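PDB 5NF4: minor fimbrium tip subunit Mfa3 from Porphyromonas gingivalis ATCC 33277, which forms part of the tip of the minor fimbriae, filaments that mediate biofilm formation and adhesion to host cells and to other oral bacteria. Local coordinates for residues S133-N136 with H137-Q140; D146-H149 with Y150-T154; G265-N269 with A270-P274. One frame throughout, in Å; residues are numbered along the deposited sequence.

Contact 1 (S133-N136 with H137-Q140). With FMT (formic acid), chain C.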
# COMPACT_ATOMS: atom_id res chain seq x y z
N SER A 133 -4.68 22.14 -7.56
CA SER A 133 -4.63 21.45 -8.86
C SER A 133 -3.28 20.74 -9.02
O SER A 133 -3.23 19.54 -9.41
CB SER A 133 -4.86 22.45 -10.01
OG SER A 133 -4.63 21.82 -11.25
N ASP A 134 -2.20 21.45 -8.69
CA ASP A 134 -0.86 20.85 -8.71
C ASP A 134 -0.78 19.69 -7.73
O ASP A 134 -0.15 18.68 -8.00
CB ASP A 134 0.21 21.86 -8.34
CG ASP A 134 0.36 22.98 -9.35
OD1 ASP A 134 0.00 22.80 -10.52
OD2 ASP A 134 0.81 24.07 -8.95
N MET A 135 -1.39 19.88 -6.57
CA MET A 135 -1.31 18.89 -5.51
C MET A 135 -1.98 17.59 -5.96
O MET A 135 -1.43 16.48 -5.80
CB MET A 135 -1.98 19.41 -4.22
CG MET A 135 -1.92 18.41 -3.05
SD MET A 135 -0.34 18.34 -2.27
CE MET A 135 0.19 16.67 -2.66
N ASN A 136 -3.17 17.70 -6.53
CA ASN A 136 -3.83 16.52 -7.06
C ASN A 136 -3.06 15.85 -8.22
O ASN A 136 -3.00 14.62 -8.27
CB ASN A 136 -5.24 16.84 -7.49
CG ASN A 136 -6.18 16.94 -6.28
OD1 ASN A 136 -6.20 16.04 -5.43
ND2 ASN A 136 -6.92 18.02 -6.17
N HIS A 137 -2.48 16.64 -9.12
CA HIS A 137 -1.63 16.05 -10.16
C HIS A 137 -0.48 15.27 -9.53
O HIS A 137 -0.17 14.14 -9.97
CB HIS A 137 -1.09 17.13 -11.12
CG HIS A 137 -2.10 17.65 -12.11
ND1 HIS A 137 -2.93 16.83 -12.85
CD2 HIS A 137 -2.38 18.91 -12.50
CE1 HIS A 137 -3.70 17.58 -13.63
NE2 HIS A 137 -3.38 18.85 -13.44
N PHE A 138 0.15 15.83 -8.50
CA PHE A 138 1.26 15.18 -7.83
C PHE A 138 0.82 13.86 -7.22
O PHE A 138 1.52 12.84 -7.35
CB PHE A 138 1.86 16.11 -6.75
CG PHE A 138 3.09 15.57 -6.07
CD1 PHE A 138 2.98 14.70 -4.98
CD2 PHE A 138 4.36 15.90 -6.54
CE1 PHE A 138 4.13 14.21 -4.35
CE2 PHE A 138 5.50 15.40 -5.94
CZ PHE A 138 5.40 14.56 -4.84
N MET A 139 -0.32 13.87 -6.54
CA MET A 139 -0.84 12.63 -5.95
C MET A 139 -1.12 11.52 -6.98
O MET A 139 -1.07 10.34 -6.65
CB MET A 139 -2.13 12.86 -5.19
CG MET A 139 -2.00 13.80 -4.01
SD MET A 139 -0.92 13.31 -2.64
CE MET A 139 -2.01 12.17 -1.84
N GLN A 140 -1.43 11.91 -8.21
CA GLN A 140 -1.87 10.99 -9.26
C GLN A 140 -0.70 10.46 -10.07
O GLN A 140 -0.89 9.57 -10.87
CB GLN A 140 -2.89 11.70 -10.17
CG GLN A 140 -4.22 11.96 -9.44
CD GLN A 140 -5.06 13.10 -10.05
OE1 GLN A 140 -4.80 13.56 -11.16
NE2 GLN A 140 -6.06 13.57 -9.30
C FMT C . -3.16 12.80 -13.76
O1 FMT C . -2.67 12.64 -14.87
O2 FMT C . -2.99 13.86 -13.15
O HOH W 1 -5.63 13.44 -5.82
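H137 closes the first helical step here, its N bonded to S133 O at 3.0 Å. Its imidazole lies beside S133, with CD2 3.3 Å from that same carbonyl oxygen and 3.9 Å from S133 OG, so the ring stays close to the preceding turn. The other flank of the ring carries ND1, which donates an almost straight hydrogen bond (167°) to O2 of a formic acid, probably from the crystallisation liquor, lying in the ring plane at its edge. F138 continues the ladder with N to D134 O. CG of F138 is anti to the backbone N (chi1 -176°), which carries the phenyl away from the preceding turn; M135 CE comes to 4.1 Å from its CD1. M139 N bonds to M135 O, and the terminal methyl of M135 lies against the sulfur of M139, CE 3.5 Å from SD, the two chains crossing obliquely. Both methionine chains are bent and buried. Q140 N reaches N136 O only weakly. The Q140 chain, extended beyond CG, runs past N136, its CD 3.1 Å from N136 O, and a water held by N136 OD1 is weakly reached by Q140 NE2. Helix 132-140 thus turns H137 outward and lays M135 and M139 on F114 of strand 109-117, M135 also touching L75 and F77 of strand 71-78, while F138 packs against M122 and A125 of helix 122-126.

Contact 2 (D146-H149 with Y150-T154)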
# COMPACT_ATOMS: atom_id res chain seq x y z
N ASP A 146 10.74 1.72 -5.73
CA ASP A 146 12.13 1.33 -5.46
C ASP A 146 12.30 -0.21 -5.49
O ASP A 146 11.54 -0.93 -4.84
CB ASP A 146 12.55 1.92 -4.10
CG ASP A 146 14.06 1.82 -3.83
OD1 ASP A 146 14.66 0.75 -4.07
OD2 ASP A 146 14.65 2.81 -3.33
N PRO A 147 13.26 -0.74 -6.28
CA PRO A 147 13.47 -2.20 -6.36
C PRO A 147 13.52 -2.93 -4.99
O PRO A 147 13.04 -4.07 -4.85
CB PRO A 147 14.81 -2.32 -7.07
CG PRO A 147 14.85 -1.10 -7.96
CD PRO A 147 14.23 0.00 -7.11
N ILE A 148 14.12 -2.29 -3.99
CA ILE A 148 14.25 -2.96 -2.71
C ILE A 148 12.87 -3.14 -2.03
O ILE A 148 12.68 -4.07 -1.24
CB ILE A 148 15.24 -2.21 -1.79
CG1 ILE A 148 15.67 -3.12 -0.63
CG2 ILE A 148 14.67 -0.96 -1.20
CD1 ILE A 148 16.40 -4.39 -1.06
N HIS A 149 11.90 -2.30 -2.37
CA HIS A 149 10.61 -2.34 -1.70
C HIS A 149 9.71 -3.51 -2.10
O HIS A 149 8.72 -3.76 -1.43
CB HIS A 149 9.85 -1.02 -1.88
CG HIS A 149 10.40 0.06 -1.02
ND1 HIS A 149 10.27 1.40 -1.31
CD2 HIS A 149 11.16 -0.01 0.10
CE1 HIS A 149 10.88 2.11 -0.37
NE2 HIS A 149 11.43 1.27 0.50
N TYR A 150 10.06 -4.26 -3.15
CA TYR A 150 9.35 -5.51 -3.38
C TYR A 150 9.79 -6.59 -2.38
O TYR A 150 9.17 -7.67 -2.26
CB TYR A 150 9.58 -6.00 -4.83
CG TYR A 150 9.03 -5.10 -5.91
CD1 TYR A 150 7.72 -5.23 -6.37
CD2 TYR A 150 9.82 -4.12 -6.50
CE1 TYR A 150 7.23 -4.39 -7.36
CE2 TYR A 150 9.32 -3.29 -7.49
CZ TYR A 150 8.03 -3.44 -7.92
OH TYR A 150 7.55 -2.60 -8.89
N HIS A 151 10.90 -6.33 -1.68
CA HIS A 151 11.43 -7.25 -0.71
C HIS A 151 11.26 -6.82 0.73
O HIS A 151 10.95 -7.62 1.59
CB HIS A 151 12.93 -7.47 -0.94
CG HIS A 151 13.27 -8.06 -2.26
ND1 HIS A 151 13.07 -9.39 -2.56
CD2 HIS A 151 13.81 -7.50 -3.38
CE1 HIS A 151 13.48 -9.63 -3.79
NE2 HIS A 151 13.92 -8.50 -4.31
N ASN A 152 11.52 -5.54 0.99
CA ASN A 152 11.42 -5.03 2.36
C ASN A 152 11.66 -3.55 2.40
O ASN A 152 12.28 -2.99 1.51
CB ASN A 152 12.42 -5.73 3.30
CG ASN A 152 13.82 -5.78 2.72
OD1 ASN A 152 14.21 -6.79 2.14
ND2 ASN A 152 14.57 -4.70 2.87
N ALA A 153 11.15 -2.91 3.45
CA ALA A 153 11.59 -1.59 3.82
C ALA A 153 12.89 -1.78 4.57
O ALA A 153 13.16 -2.87 5.06
CB ALA A 153 10.54 -0.88 4.68
N THR A 154 13.69 -0.73 4.66
CA THR A 154 14.98 -0.83 5.32
C THR A 154 15.03 0.20 6.42
O THR A 154 14.10 0.99 6.59
CB THR A 154 16.13 -0.58 4.37
OG1 THR A 154 16.10 0.80 3.98
CG2 THR A 154 16.02 -1.48 3.13
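I148 O collects two backbone N-H groups as a short 3-10 turn, residues 147-150, opens into the loop that leads to strand 161-170. An Asx turn starts it: D146 OD1 accepts from I148 N at 3.1 Å, while D146 OD2 is bonded to N157. Among the backbone bonds, Y150 N reaches P147 O only weakly. H151 N and N152 N both lie 2.9 Å from I148 O but approach differently, N152 N within the carbonyl plane and nearly straight (165°), H151 N from above that plane. The double grip comes where the chain leaves the 3-10 turn and becomes extended at N152.

Ring contacts follow from the same turn. P147 O lies at the edge of the Y150 ring, 3.6 Å from CD2. The phenol is fixed further by its OH on N219 O and by stacking on Y235. H149 points its imidazole in a different direction: CD2 meets N152 O at the ring edge, and NE2 is bonded to N157 O, so the buried ring spans two parts of the loop.

Apolar contact is modest. CG1 of I148, swung anti to the backbone N (chi1 -164°), reaches forward past the turn to T154 CG2, 4.1 Å away, and crosses the N152 side chain at an angle. On strand 238-242, H151 touches V238 and R241, and I148 touches R241. Beyond the turn the N152 amide is tied to its own neighbour, ND2 donating from above the carbonyl plane to A153 O at 3.2 Å.

Contact 3 (G265-N269 with A270-P274); sequences GNTGN and AENKP
N269 and N272 meet the opposite halves of this loop through contrasting first torsions. In N269, CG is anti to the backbone N (chi1 168°), which swings the amide forward over the turn that follows; in N272, CG stands beside the backbone N (chi1 -83°) and the amide reaches back to G265.

N269 OD1 is the side-chain acceptor for the turn. K273 N donates to it at 2.8 Å along a fairly straight line (161°), arriving from above the amide carbonyl plane, while E271 N adds a weak bond. The backbone closes the same bend, N272 N donating to N269 O at 3.0 Å. N269 ND2 donates to a water that in turn donates to E271 OE1, the carboxylate oxygen salt-bridged to K273 NZ at 3.1 Å. The extended K273 chain runs obliquely across the N269 amide on its way to that pair.

N272 OD1 accepts from G265 N at 2.6 Å and takes a second bond from a water. That water is bonded to T267 N and N269 O as well, so a single molecule joins three residues in the middle of the loop.

T267 brings its hydroxyl between the two halves: OG1 donates to K273 O at 3.1 Å and accepts from N269 N at 3.2 Å. Another water bridges T267 O to K273 O, giving this carbonyl two donors just before the cis peptide bond to P274. Outside the loop, N217 ND2 bonds to E271 O, and W264 touches N272.

Together these features make a compact, largely polar surface loop between strands 248-254 and 277-282: an ST turn at T267 leading directly into a type I beta turn from N269 to N272.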
# COMPACT_ATOMS: atom_id res chain seq x y z
N GLY A 265 -6.40 -16.94 -16.87
CA GLY A 265 -6.53 -17.67 -18.10
C GLY A 265 -7.41 -16.96 -19.11
O GLY A 265 -7.62 -17.46 -20.20
N ASN A 266 -7.93 -15.79 -18.73
CA ASN A 266 -8.79 -14.98 -19.60
C ASN A 266 -8.53 -13.50 -19.38
O ASN A 266 -9.46 -12.74 -19.05
CB ASN A 266 -10.27 -15.30 -19.35
CG ASN A 266 -11.20 -14.60 -20.33
OD1 ASN A 266 -10.92 -14.56 -21.52
ND2 ASN A 266 -12.28 -14.03 -19.83
N THR A 267 -7.29 -13.07 -19.55
CA THR A 267 -6.96 -11.66 -19.38
C THR A 267 -6.66 -11.00 -20.73
O THR A 267 -6.50 -9.80 -20.79
CB THR A 267 -5.74 -11.45 -18.48
OG1 THR A 267 -4.58 -11.94 -19.15
CG2 THR A 267 -5.89 -12.19 -17.16
N GLY A 268 -6.58 -11.79 -21.78
CA GLY A 268 -6.17 -11.27 -23.09
C GLY A 268 -4.66 -11.33 -23.28
O GLY A 268 -4.15 -10.97 -24.34
N ASN A 269 -3.95 -11.82 -22.27
CA ASN A 269 -2.50 -11.76 -22.22
C ASN A 269 -1.93 -13.13 -21.83
O ASN A 269 -2.40 -13.76 -20.87
CB ASN A 269 -2.09 -10.66 -21.23
CG ASN A 269 -0.63 -10.71 -20.88
OD1 ASN A 269 -0.23 -11.44 -19.99
ND2 ASN A 269 0.18 -9.94 -21.60
N ALA A 270 -0.94 -13.63 -22.57
CA ALA A 270 -0.43 -14.98 -22.34
C ALA A 270 0.17 -15.19 -20.96
O ALA A 270 0.19 -16.31 -20.45
CB ALA A 270 0.61 -15.32 -23.40
N GLU A 271 0.61 -14.10 -20.34
CA GLU A 271 1.24 -14.13 -19.02
C GLU A 271 0.27 -13.84 -17.88
O GLU A 271 0.68 -13.70 -16.72
CB GLU A 271 2.37 -13.10 -18.96
CG GLU A 271 3.58 -13.38 -19.90
CD GLU A 271 4.58 -12.23 -19.84
OE1 GLU A 271 4.31 -11.16 -20.43
OE2 GLU A 271 5.60 -12.37 -19.15
N ASN A 272 -1.01 -13.74 -18.25
CA ASN A 272 -2.11 -13.40 -17.34
C ASN A 272 -1.98 -12.01 -16.72
O ASN A 272 -2.55 -11.76 -15.66
CB ASN A 272 -2.25 -14.46 -16.24
CG ASN A 272 -3.05 -15.68 -16.69
OD1 ASN A 272 -4.17 -15.55 -17.19
ND2 ASN A 272 -2.46 -16.86 -16.56
N LYS A 273 -1.24 -11.11 -17.37
CA LYS A 273 -1.16 -9.76 -16.84
C LYS A 273 -2.54 -9.13 -16.98
O LYS A 273 -3.22 -9.37 -17.98
CB LYS A 273 -0.12 -8.91 -17.59
CG LYS A 273 1.34 -9.24 -17.25
CD LYS A 273 2.27 -8.71 -18.33
CE LYS A 273 3.74 -8.85 -17.99
NZ LYS A 273 4.56 -8.36 -19.15
N PRO A 274 -2.95 -8.32 -16.01
CA PRO A 274 -2.20 -7.80 -14.87
C PRO A 274 -2.39 -8.57 -13.56
O PRO A 274 -2.06 -8.05 -12.50
CB PRO A 274 -2.76 -6.36 -14.71
CG PRO A 274 -4.25 -6.56 -15.09
CD PRO A 274 -4.25 -7.62 -16.19
O HOH W 2 -4.95 -14.99 -19.61
O HOH W 3 -4.81 -7.93 -19.66
O HOH W 4 2.74 -10.94 -22.32

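The three contacts follow one another without interleaving along a single chain of the FimB/Mfa2 family. Contact 1 lies on helix 132-140; the short strand 143-144 then leads to the loop of contact 2, their centres about 25 Å apart. Contact 3 comes much later, between strands 248-254 and 277-282, about 26 Å from contact 2 and 31 Å from contact 1, centre to centre. None touches another, the nearest atoms of contacts 2 and 3 being about 11 Å apart. The three are separate local features of this strand-rich subunit: contact 1 packs a helix on strands 71-78 and 109-117, contact 2 meets strand 238-242, and contact 3 forms a surface loop.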